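Local coordinates for tetraacyldisaccharide 4'-kinase (Aquifex aeolicus, PDB 4ITM), which probably transfers the gamma-phosphate of ATP to the 4'-position of a tetraacyldisaccharide 1-phosphate, forming lipid IVA, at residues 274-279 and 292-297; 151-156 and 181-186; 81-86 and 127-132. All coordinates share one frame; numbering follows the deposited sequence.

Overall arrangement
Three contacts are made in series along the chain, each closing its own loop, with none nested in or crossing another. Interaction 3 comes first, joining strand 82-86 to the C-terminal end of helix 119-129; its loop of 40 residues holds strands 89-90 and 112-115, helices 94-97 and 99-107 and most of helix 119-129. Interaction 2 pairs strands 150-156 and 182-186 across 24 residues without helix or strand, extending the parallel strands beside the predicted nucleotide-binding loop. Interaction 1 closes the shortest loop, 12 residues, and ties strand 275-277 to the strand that binds the adenine of ATP. Their centres lie 26 to 29 Å apart, and interactions 1 and 2 fall on opposite sides of the chain's centre.

Interaction 1: 274-279 and 292-297; sequences IYLTTP and FALNFK. With ATP (adenosine-5'-triphosphate), chain B.
The ring of F292 turns one edge to the backbone of segment 274-279, with CD1 3.6 Å from Y275 O and that oxygen close to the ring plane. I274 meets the same ring obliquely, its CG2 3.9 Å from F292 CD1. F292 CG is set anti to the carbonyl carbon (chi1 -53°), which places the ring beside its own backbone N, the side on which Y275 O and I274 lie. L276 approaches F292 nearer the backbone, with CD2 against CB (3.8 Å). Beneath these side chains the backbones pair in parallel: F292 N donates to Y275 O, and F292 O accepts from T277 N at 2.8 Å. Beyond T277 the strands part, and a water takes over, donating to T277 O and accepting from L294 N. P279, just after the N-cap residue T278, sets CG 3.9 Å from A293 CB while the same atom lies 3.7 Å from ATP N3. Further along segment 292-297, F296 reads the adenine with its backbone: its N donates to ATP N1 (3.0 Å) and its O accepts from ATP N6 (2.7 Å), with N1 also near the edge of the F296 ring. This is adenine recognition by main-chain atoms of a strand. Strand 229-234 pairs with strand 275-277 and receives T277 OG1 at F232 O, strand 201-212 pairs with strand 291-300, and L245 of helix 238-247 packs on both L276 and L294.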
loop_
_atom_site.group_PDB
_atom_site.type_symbol
_atom_site.label_atom_id
_atom_site.label_comp_id
_atom_site.label_asym_id
_atom_site.label_seq_id
_atom_site.Cartn_x
_atom_site.Cartn_y
_atom_site.Cartn_z
ATOM N N ILE A 274 0.784 28.376 -1.520
ATOM C CA ILE A 274 0.424 27.028 -1.944
ATOM C C ILE A 274 1.429 26.047 -1.377
ATOM O O ILE A 274 2.641 26.247 -1.501
ATOM C CB ILE A 274 0.391 26.897 -3.483
ATOM C CG1 ILE A 274 -0.678 27.820 -4.067
ATOM C CG2 ILE A 274 0.115 25.458 -3.899
ATOM C CD1 ILE A 274 -0.686 27.873 -5.572
ATOM N N TYR A 275 0.917 24.998 -0.740
ATOM C CA TYR A 275 1.761 23.968 -0.137
ATOM C C TYR A 275 1.632 22.638 -0.853
ATOM O O TYR A 275 0.554 22.279 -1.334
ATOM C CB TYR A 275 1.422 23.781 1.342
ATOM C CG TYR A 275 1.674 25.015 2.172
ATOM C CD1 TYR A 275 0.752 26.063 2.194
ATOM C CD2 TYR A 275 2.834 25.142 2.926
ATOM C CE1 TYR A 275 0.984 27.210 2.954
ATOM C CE2 TYR A 275 3.075 26.279 3.682
ATOM C CZ TYR A 275 2.141 27.309 3.692
ATOM O OH TYR A 275 2.366 28.431 4.445
ATOM N N LEU A 276 2.749 21.923 -0.936
ATOM C CA LEU A 276 2.764 20.557 -1.443
ATOM C C LEU A 276 3.309 19.658 -0.358
ATOM O O LEU A 276 4.288 19.995 0.302
ATOM C CB LEU A 276 3.637 20.425 -2.694
ATOM C CG LEU A 276 3.136 21.101 -3.965
ATOM C CD1 LEU A 276 4.014 20.702 -5.140
ATOM C CD2 LEU A 276 1.687 20.733 -4.216
ATOM N N THR A 277 2.665 18.515 -0.166
ATOM C CA THR A 277 3.151 17.548 0.802
ATOM C C THR A 277 2.790 16.131 0.331
ATOM O O THR A 277 2.266 15.951 -0.776
ATOM C CB THR A 277 2.608 17.865 2.216
ATOM O OG1 THR A 277 3.228 17.013 3.186
ATOM C CG2 THR A 277 1.077 17.719 2.267
ATOM N N THR A 278 3.076 15.131 1.156
ATOM C CA THR A 278 2.794 13.737 0.798
ATOM C C THR A 278 1.356 13.392 1.151
ATOM O O THR A 278 0.755 14.036 2.018
ATOM C CB THR A 278 3.711 12.736 1.555
ATOM O OG1 THR A 278 3.336 12.707 2.935
ATOM C CG2 THR A 278 5.181 13.137 1.429
ATOM N N PRO A 279 0.787 12.390 0.469
ATOM C CA PRO A 279 -0.580 11.997 0.834
ATOM C C PRO A 279 -0.678 11.538 2.294
ATOM O O PRO A 279 -1.712 11.767 2.917
ATOM C CB PRO A 279 -0.881 10.865 -0.153
ATOM C CG PRO A 279 -0.075 11.245 -1.372
ATOM C CD PRO A 279 1.220 11.767 -0.796
ATOM N N PHE A 292 -1.751 20.625 -0.990
ATOM C CA PHE A 292 -1.990 19.611 -2.023
ATOM C C PHE A 292 -0.940 18.503 -1.962
ATOM O O PHE A 292 0.120 18.676 -1.360
ATOM C CB PHE A 292 -1.994 20.224 -3.434
ATOM C CG PHE A 292 -2.940 21.393 -3.596
ATOM C CD1 PHE A 292 -2.576 22.666 -3.169
ATOM C CD2 PHE A 292 -4.191 21.222 -4.182
ATOM C CE1 PHE A 292 -3.446 23.747 -3.311
ATOM C CE2 PHE A 292 -5.065 22.297 -4.330
ATOM C CZ PHE A 292 -4.689 23.562 -3.893
ATOM N N ALA A 293 -1.257 17.370 -2.588
ATOM C CA ALA A 293 -0.311 16.272 -2.767
ATOM C C ALA A 293 -0.282 15.920 -4.239
ATOM O O ALA A 293 -1.159 16.333 -4.991
ATOM C CB ALA A 293 -0.714 15.059 -1.933
ATOM N N LEU A 294 0.738 15.177 -4.647
ATOM C CA LEU A 294 0.873 14.741 -6.033
ATOM C C LEU A 294 0.106 13.442 -6.207
ATOM O O LEU A 294 0.135 12.579 -5.333
ATOM C CB LEU A 294 2.343 14.497 -6.385
ATOM C CG LEU A 294 3.372 15.600 -6.120
ATOM C CD1 LEU A 294 4.770 15.078 -6.392
ATOM C CD2 LEU A 294 3.086 16.810 -6.970
ATOM N N ASN A 295 -0.571 13.313 -7.339
ATOM C CA ASN A 295 -1.315 12.116 -7.672
ATOM C C ASN A 295 -0.680 11.468 -8.899
ATOM O O ASN A 295 -0.381 12.154 -9.872
ATOM C CB ASN A 295 -2.782 12.479 -7.943
ATOM C CG ASN A 295 -3.637 11.268 -8.277
ATOM O OD1 ASN A 295 -3.661 10.275 -7.545
ATOM N ND2 ASN A 295 -4.328 11.340 -9.399
ATOM N N PHE A 296 -0.453 10.156 -8.842
ATOM C CA PHE A 296 0.166 9.432 -9.954
ATOM C C PHE A 296 -0.767 8.358 -10.497
ATOM O O PHE A 296 -1.372 7.602 -9.724
ATOM C CB PHE A 296 1.480 8.770 -9.514
ATOM C CG PHE A 296 2.565 9.744 -9.178
ATOM C CD1 PHE A 296 2.646 10.301 -7.910
ATOM C CD2 PHE A 296 3.507 10.110 -10.130
ATOM C CE1 PHE A 296 3.640 11.203 -7.602
ATOM C CE2 PHE A 296 4.510 11.012 -9.821
ATOM C CZ PHE A 296 4.572 11.563 -8.559
ATOM N N LYS A 297 -0.870 8.288 -11.820
ATOM C CA LYS A 297 -1.564 7.184 -12.481
ATOM C C LYS A 297 -0.713 5.938 -12.322
ATOM O O LYS A 297 0.521 6.015 -12.327
ATOM C CB LYS A 297 -1.770 7.459 -13.977
ATOM C CG LYS A 297 -2.708 8.616 -14.315
ATOM C CD LYS A 297 -2.820 8.812 -15.834
ATOM C CE LYS A 297 -3.696 10.013 -16.211
ATOM N NZ LYS A 297 -5.107 9.869 -15.753
HETATM P PG ATP B . 3.592 1.933 0.244
HETATM O O1G ATP B . 4.304 0.697 0.715
HETATM O O2G ATP B . 2.287 1.716 -0.475
HETATM O O3G ATP B . 3.525 3.038 1.275
HETATM P PB ATP B . 6.117 2.672 -0.913
HETATM O O1B ATP B . 6.756 1.530 -1.673
HETATM O O2B ATP B . 6.595 2.953 0.483
HETATM O O3B ATP B . 4.510 2.573 -0.920
HETATM P PA ATP B . 5.789 4.439 -3.209
HETATM O O1A ATP B . 7.056 4.995 -3.804
HETATM O O2A ATP B . 5.055 3.363 -3.959
HETATM O O3A ATP B . 6.304 4.030 -1.737
HETATM O "O5'" ATP B . 4.770 5.667 -2.925
HETATM C "C5'" ATP B . 5.061 6.585 -1.862
HETATM C "C4'" ATP B . 3.806 7.025 -1.106
HETATM O "O4'" ATP B . 2.936 7.818 -1.925
HETATM C "C3'" ATP B . 2.978 5.849 -0.606
HETATM O "O3'" ATP B . 3.425 5.429 0.688
HETATM C "C2'" ATP B . 1.546 6.378 -0.646
HETATM O "O2'" ATP B . 1.233 7.144 0.520
HETATM C "C1'" ATP B . 1.572 7.407 -1.762
HETATM N N9 ATP B . 1.174 6.854 -3.075
HETATM C C8 ATP B . 1.377 5.594 -3.517
HETATM N N7 ATP B . 0.924 5.438 -4.778
HETATM C C5 ATP B . 0.425 6.636 -5.165
HETATM C C6 ATP B . -0.209 7.171 -6.390
HETATM N N6 ATP B . -0.402 6.376 -7.476
HETATM N N1 ATP B . -0.592 8.475 -6.373
HETATM C C2 ATP B . -0.391 9.272 -5.300
HETATM N N3 ATP B . 0.178 8.855 -4.156
HETATM C C4 ATP B . 0.599 7.568 -4.041
HETATM O O HOH W 1 2.759 14.393 -2.906
#

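Interaction 2: 151-156 and 181-186; sequences NILLLK and DALVLT
N151 and D181 bind each other in both directions at the start of this strand pair. N151 N donates to D181 OD2 at 2.8 Å, meeting the carboxylate on its anti side and 24° out of its plane, and D181 N returns a bond of 2.9 Å to N151 O. A weak third bond runs from A182 N to the same carbonyl. D181 CG lies beside its backbone N (chi1 -60°), which brings the carboxylate round to the N151 amide. From there four bonds carry on the parallel ladder: L153 N to A182 O (2.9 Å, nearly straight at 174°), V184 N to L153 O, L155 N to V184 O and T186 N to L155 O. At the far end K156 NZ forms a salt bridge with D159 and hydrogen bonds to S49 OG and G48 O of the predicted ATP-binding loop, and T186 OG1 bonds S49 O. Apart from K156 and T186, both faces of the ladder are apolar. On one, V184 holds the middle, its CB 3.6 Å from L154 CD2 where the two lie side by side, and its CG2 3.7 Å from I152 CG2; F54 of helix 51-61 lies over all three. On the other, L153 CB touches L183 CD2 at 3.9 Å, and L155 packs likewise on L185. Strand 150-156 also pairs with strand 38-43, which runs into the predicted ATP-binding residues 45-52 and helix 51-61. A parallel sheet in which one strand runs into a P-loop and helix is characteristic of the P-loop NTPase fold, to whose clan this kinase family belongs.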
loop_
_atom_site.group_PDB
_atom_site.type_symbol
_atom_site.label_atom_id
_atom_site.label_comp_id
_atom_site.label_asym_id
_atom_site.label_seq_id
_atom_site.Cartn_x
_atom_site.Cartn_y
_atom_site.Cartn_z
ATOM N N ASN A 151 -3.169 -14.811 -5.534
ATOM C CA ASN A 151 -2.112 -14.396 -4.629
ATOM C C ASN A 151 -1.097 -13.578 -5.408
ATOM O O ASN A 151 -0.242 -14.140 -6.082
ATOM C CB ASN A 151 -1.440 -15.642 -4.020
ATOM C CG ASN A 151 -0.773 -15.368 -2.681
ATOM O OD1 ASN A 151 -1.074 -14.378 -2.000
ATOM N ND2 ASN A 151 0.136 -16.266 -2.282
ATOM N N ILE A 152 -1.202 -12.253 -5.322
ATOM C CA ILE A 152 -0.304 -11.370 -6.058
ATOM C C ILE A 152 0.874 -10.917 -5.173
ATOM O O ILE A 152 0.673 -10.436 -4.070
ATOM C CB ILE A 152 -1.056 -10.152 -6.605
ATOM C CG1 ILE A 152 -2.230 -10.592 -7.493
ATOM C CG2 ILE A 152 -0.094 -9.230 -7.382
ATOM C CD1 ILE A 152 -3.072 -9.405 -8.002
ATOM N N LEU A 153 2.101 -11.100 -5.649
ATOM C CA LEU A 153 3.273 -10.701 -4.862
ATOM C C LEU A 153 4.014 -9.567 -5.566
ATOM O O LEU A 153 4.351 -9.688 -6.745
ATOM C CB LEU A 153 4.222 -11.896 -4.639
ATOM C CG LEU A 153 5.547 -11.594 -3.917
ATOM C CD1 LEU A 153 5.275 -11.146 -2.493
ATOM C CD2 LEU A 153 6.509 -12.809 -3.930
ATOM N N LEU A 154 4.255 -8.468 -4.846
ATOM C CA LEU A 154 5.045 -7.355 -5.372
ATOM C C LEU A 154 6.500 -7.600 -5.043
ATOM O O LEU A 154 6.844 -7.972 -3.929
ATOM C CB LEU A 154 4.637 -6.023 -4.744
ATOM C CG LEU A 154 3.157 -5.652 -4.706
ATOM C CD1 LEU A 154 2.994 -4.379 -3.932
ATOM C CD2 LEU A 154 2.605 -5.489 -6.095
ATOM N N LEU A 155 7.359 -7.329 -6.004
ATOM C CA LEU A 155 8.768 -7.605 -5.865
ATOM C C LEU A 155 9.514 -6.438 -6.481
ATOM O O LEU A 155 9.212 -6.032 -7.609
ATOM C CB LEU A 155 9.090 -8.892 -6.626
ATOM C CG LEU A 155 10.187 -9.793 -6.090
ATOM C CD1 LEU A 155 9.855 -10.232 -4.683
ATOM C CD2 LEU A 155 10.328 -10.983 -7.012
ATOM N N LYS A 156 10.469 -5.883 -5.739
ATOM C CA LYS A 156 11.362 -4.869 -6.293
ATOM C C LYS A 156 12.760 -5.466 -6.382
ATOM O O LYS A 156 13.082 -6.396 -5.639
ATOM C CB LYS A 156 11.366 -3.590 -5.448
ATOM C CG LYS A 156 11.778 -3.772 -3.991
ATOM C CD LYS A 156 11.782 -2.423 -3.263
ATOM C CE LYS A 156 12.152 -2.556 -1.791
ATOM N NZ LYS A 156 11.204 -3.441 -1.057
ATOM N N ASP A 181 0.770 -16.531 -7.336
ATOM C CA ASP A 181 0.158 -16.873 -8.614
ATOM C C ASP A 181 0.629 -15.872 -9.666
ATOM O O ASP A 181 0.686 -16.191 -10.843
ATOM C CB ASP A 181 -1.373 -16.827 -8.524
ATOM C CG ASP A 181 -1.928 -17.790 -7.493
ATOM O OD1 ASP A 181 -1.492 -18.963 -7.489
ATOM O OD2 ASP A 181 -2.782 -17.371 -6.673
ATOM N N ALA A 182 0.958 -14.657 -9.237
ATOM C CA ALA A 182 1.439 -13.638 -10.166
ATOM C C ALA A 182 2.416 -12.684 -9.484
ATOM O O ALA A 182 2.283 -12.386 -8.297
ATOM C CB ALA A 182 0.289 -12.870 -10.749
ATOM N N LEU A 183 3.397 -12.216 -10.244
ATOM C CA LEU A 183 4.356 -11.242 -9.746
ATOM C C LEU A 183 4.154 -9.893 -10.416
ATOM O O LEU A 183 3.877 -9.811 -11.611
ATOM C CB LEU A 183 5.793 -11.717 -9.971
ATOM C CG LEU A 183 6.091 -13.116 -9.418
ATOM C CD1 LEU A 183 7.495 -13.577 -9.764
ATOM C CD2 LEU A 183 5.880 -13.114 -7.928
ATOM N N VAL A 184 4.274 -8.839 -9.622
ATOM C CA VAL A 184 4.263 -7.479 -10.134
ATOM C C VAL A 184 5.613 -6.885 -9.795
ATOM O O VAL A 184 5.979 -6.803 -8.624
ATOM C CB VAL A 184 3.122 -6.653 -9.510
ATOM C CG1 VAL A 184 3.173 -5.205 -9.996
ATOM C CG2 VAL A 184 1.788 -7.293 -9.852
ATOM N N LEU A 185 6.378 -6.520 -10.817
ATOM C CA LEU A 185 7.726 -6.016 -10.582
ATOM C C LEU A 185 7.683 -4.502 -10.406
ATOM O O LEU A 185 7.273 -3.772 -11.315
ATOM C CB LEU A 185 8.659 -6.421 -11.725
ATOM C CG LEU A 185 8.695 -7.927 -12.026
ATOM C CD1 LEU A 185 9.807 -8.260 -13.016
ATOM C CD2 LEU A 185 8.848 -8.766 -10.758
ATOM N N THR A 186 8.097 -4.040 -9.228
ATOM C CA THR A 186 7.937 -2.639 -8.852
ATOM C C THR A 186 9.241 -1.869 -8.679
ATOM O O THR A 186 10.339 -2.418 -8.818
ATOM C CB THR A 186 7.122 -2.486 -7.555
ATOM O OG1 THR A 186 7.890 -2.968 -6.446
ATOM C CG2 THR A 186 5.805 -3.252 -7.655
#

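Interaction 3: 81-86 and 127-132; sequences TLIVSE and LEKLSP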
loop_
_atom_site.group_PDB
_atom_site.type_symbol
_atom_site.label_atom_id
_atom_site.label_comp_id
_atom_site.label_asym_id
_atom_site.label_seq_id
_atom_site.Cartn_x
_atom_site.Cartn_y
_atom_site.Cartn_z
ATOM N N THR A 81 -12.342 -5.560 15.150
ATOM C CA THR A 81 -12.623 -5.359 13.737
ATOM C C THR A 81 -13.379 -4.051 13.584
ATOM O O THR A 81 -14.256 -3.746 14.388
ATOM C CB THR A 81 -13.439 -6.530 13.176
ATOM O OG1 THR A 81 -12.734 -7.745 13.450
ATOM C CG2 THR A 81 -13.599 -6.401 11.692
ATOM N N LEU A 82 -13.036 -3.277 12.560
ATOM C CA LEU A 82 -13.511 -1.900 12.456
ATOM C C LEU A 82 -13.741 -1.490 11.011
ATOM O O LEU A 82 -12.853 -1.630 10.168
ATOM C CB LEU A 82 -12.491 -0.949 13.093
ATOM C CG LEU A 82 -12.743 0.559 12.986
ATOM C CD1 LEU A 82 -13.904 0.982 13.889
ATOM C CD2 LEU A 82 -11.478 1.323 13.338
ATOM N N ILE A 83 -14.933 -0.974 10.727
ATOM C CA ILE A 83 -15.204 -0.403 9.416
ATOM C C ILE A 83 -14.637 1.014 9.371
ATOM O O ILE A 83 -15.070 1.900 10.111
ATOM C CB ILE A 83 -16.708 -0.400 9.080
ATOM C CG1 ILE A 83 -17.220 -1.836 8.927
ATOM C CG2 ILE A 83 -16.968 0.369 7.782
ATOM C CD1 ILE A 83 -18.732 -1.956 8.932
ATOM N N VAL A 84 -13.637 1.212 8.522
ATOM C CA VAL A 84 -13.006 2.516 8.382
ATOM C C VAL A 84 -13.797 3.340 7.371
ATOM O O VAL A 84 -14.063 4.528 7.580
ATOM C CB VAL A 84 -11.529 2.367 7.911
ATOM C CG1 VAL A 84 -10.919 3.717 7.575
ATOM C CG2 VAL A 84 -10.700 1.664 8.974
ATOM N N SER A 85 -14.192 2.678 6.284
ATOM C CA SER A 85 -14.843 3.340 5.168
ATOM C C SER A 85 -15.931 2.475 4.555
ATOM O O SER A 85 -15.721 1.299 4.313
ATOM C CB SER A 85 -13.802 3.676 4.093
ATOM O OG SER A 85 -14.376 4.469 3.068
ATOM N N GLU A 86 -17.086 3.075 4.287
ATOM C CA GLU A 86 -18.142 2.406 3.535
ATOM C C GLU A 86 -18.254 3.033 2.152
ATOM O O GLU A 86 -18.782 4.133 2.014
ATOM C CB GLU A 86 -19.492 2.495 4.254
ATOM C CG GLU A 86 -20.633 1.969 3.407
ATOM C CD GLU A 86 -21.912 1.771 4.179
ATOM O OE1 GLU A 86 -22.163 2.551 5.134
ATOM O OE2 GLU A 86 -22.665 0.828 3.823
ATOM N N LEU A 127 -19.101 -8.603 5.191
ATOM C CA LEU A 127 -20.176 -9.349 4.552
ATOM C C LEU A 127 -21.537 -9.014 5.153
ATOM O O LEU A 127 -22.536 -8.903 4.448
ATOM C CB LEU A 127 -19.901 -10.849 4.646
ATOM C CG LEU A 127 -18.843 -11.307 3.642
ATOM C CD1 LEU A 127 -18.399 -12.745 3.927
ATOM C CD2 LEU A 127 -19.371 -11.152 2.214
ATOM N N GLU A 128 -21.565 -8.844 6.461
ATOM C CA GLU A 128 -22.796 -8.528 7.152
ATOM C C GLU A 128 -23.260 -7.088 6.913
ATOM O O GLU A 128 -24.453 -6.840 6.754
ATOM C CB GLU A 128 -22.607 -8.766 8.643
ATOM C CG GLU A 128 -23.828 -8.429 9.469
ATOM C CD GLU A 128 -23.553 -8.484 10.949
ATOM O OE1 GLU A 128 -22.587 -9.170 11.348
ATOM O OE2 GLU A 128 -24.296 -7.834 11.710
ATOM N N LYS A 129 -22.317 -6.148 6.877
ATOM C CA LYS A 129 -22.634 -4.715 6.849
ATOM C C LYS A 129 -22.514 -4.064 5.476
ATOM O O LYS A 129 -23.122 -3.024 5.212
ATOM C CB LYS A 129 -21.687 -3.957 7.788
ATOM C CG LYS A 129 -21.654 -4.473 9.207
ATOM C CD LYS A 129 -22.961 -4.212 9.912
ATOM C CE LYS A 129 -22.859 -4.605 11.372
ATOM N NZ LYS A 129 -24.142 -4.373 12.087
ATOM N N LEU A 130 -21.687 -4.639 4.615
ATOM C CA LEU A 130 -21.293 -3.924 3.405
ATOM C C LEU A 130 -21.597 -4.672 2.119
ATOM O O LEU A 130 -21.476 -4.095 1.045
ATOM C CB LEU A 130 -19.795 -3.586 3.452
ATOM C CG LEU A 130 -19.303 -2.814 4.674
ATOM C CD1 LEU A 130 -17.788 -2.714 4.650
ATOM C CD2 LEU A 130 -19.938 -1.421 4.736
ATOM N N SER A 131 -21.964 -5.949 2.237
ATOM C CA SER A 131 -22.201 -6.829 1.089
ATOM C C SER A 131 -21.251 -6.755 -0.124
ATOM O O SER A 131 -21.676 -6.763 -1.277
ATOM C CB SER A 131 -23.665 -6.749 0.650
ATOM O OG SER A 131 -24.098 -5.400 0.550
ATOM N N PRO A 132 -19.954 -6.694 0.137
ATOM C CA PRO A 132 -19.012 -6.616 -0.984
ATOM C C PRO A 132 -18.978 -7.828 -1.913
ATOM O O PRO A 132 -19.410 -8.908 -1.517
ATOM C CB PRO A 132 -17.680 -6.442 -0.251
ATOM C CG PRO A 132 -17.834 -7.278 0.979
ATOM C CD PRO A 132 -19.293 -7.255 1.359
#
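L130, the first residue past helix 119-129, loses more surface to this contact than any other residue, I83 comes second and E86 third. The leucine's CD2 rests on the flank of E86, 3.7 Å from its CG and equally far from OE2, and the two side chains run aslant to one another. E86 reaches this far because CG stands opposite the backbone N (chi1 172°) and the chain beyond is extended. I83 takes the other part of the contact: its CD1 presses on K129 CB at 3.7 Å, with the two side chains crossing at about a right angle, and is 4.4 Å from L130 CG. The ammonium end of K129 leads elsewhere, to E128 OE2 in the same helix. L125 of that helix also packs on I83, and S112 of strand 112-115 meets L130. An alanine in place of E86 would keep only the CB contact and would probably open a gap beside L130 CD2 where CG and the carboxylate now lie. K129 contributes through CB and CG, E86 through CG and its carboxylate; with no hydrogen bond or salt bridge between the segments, this modest, mainly apolar contact rests on van der Waals packing.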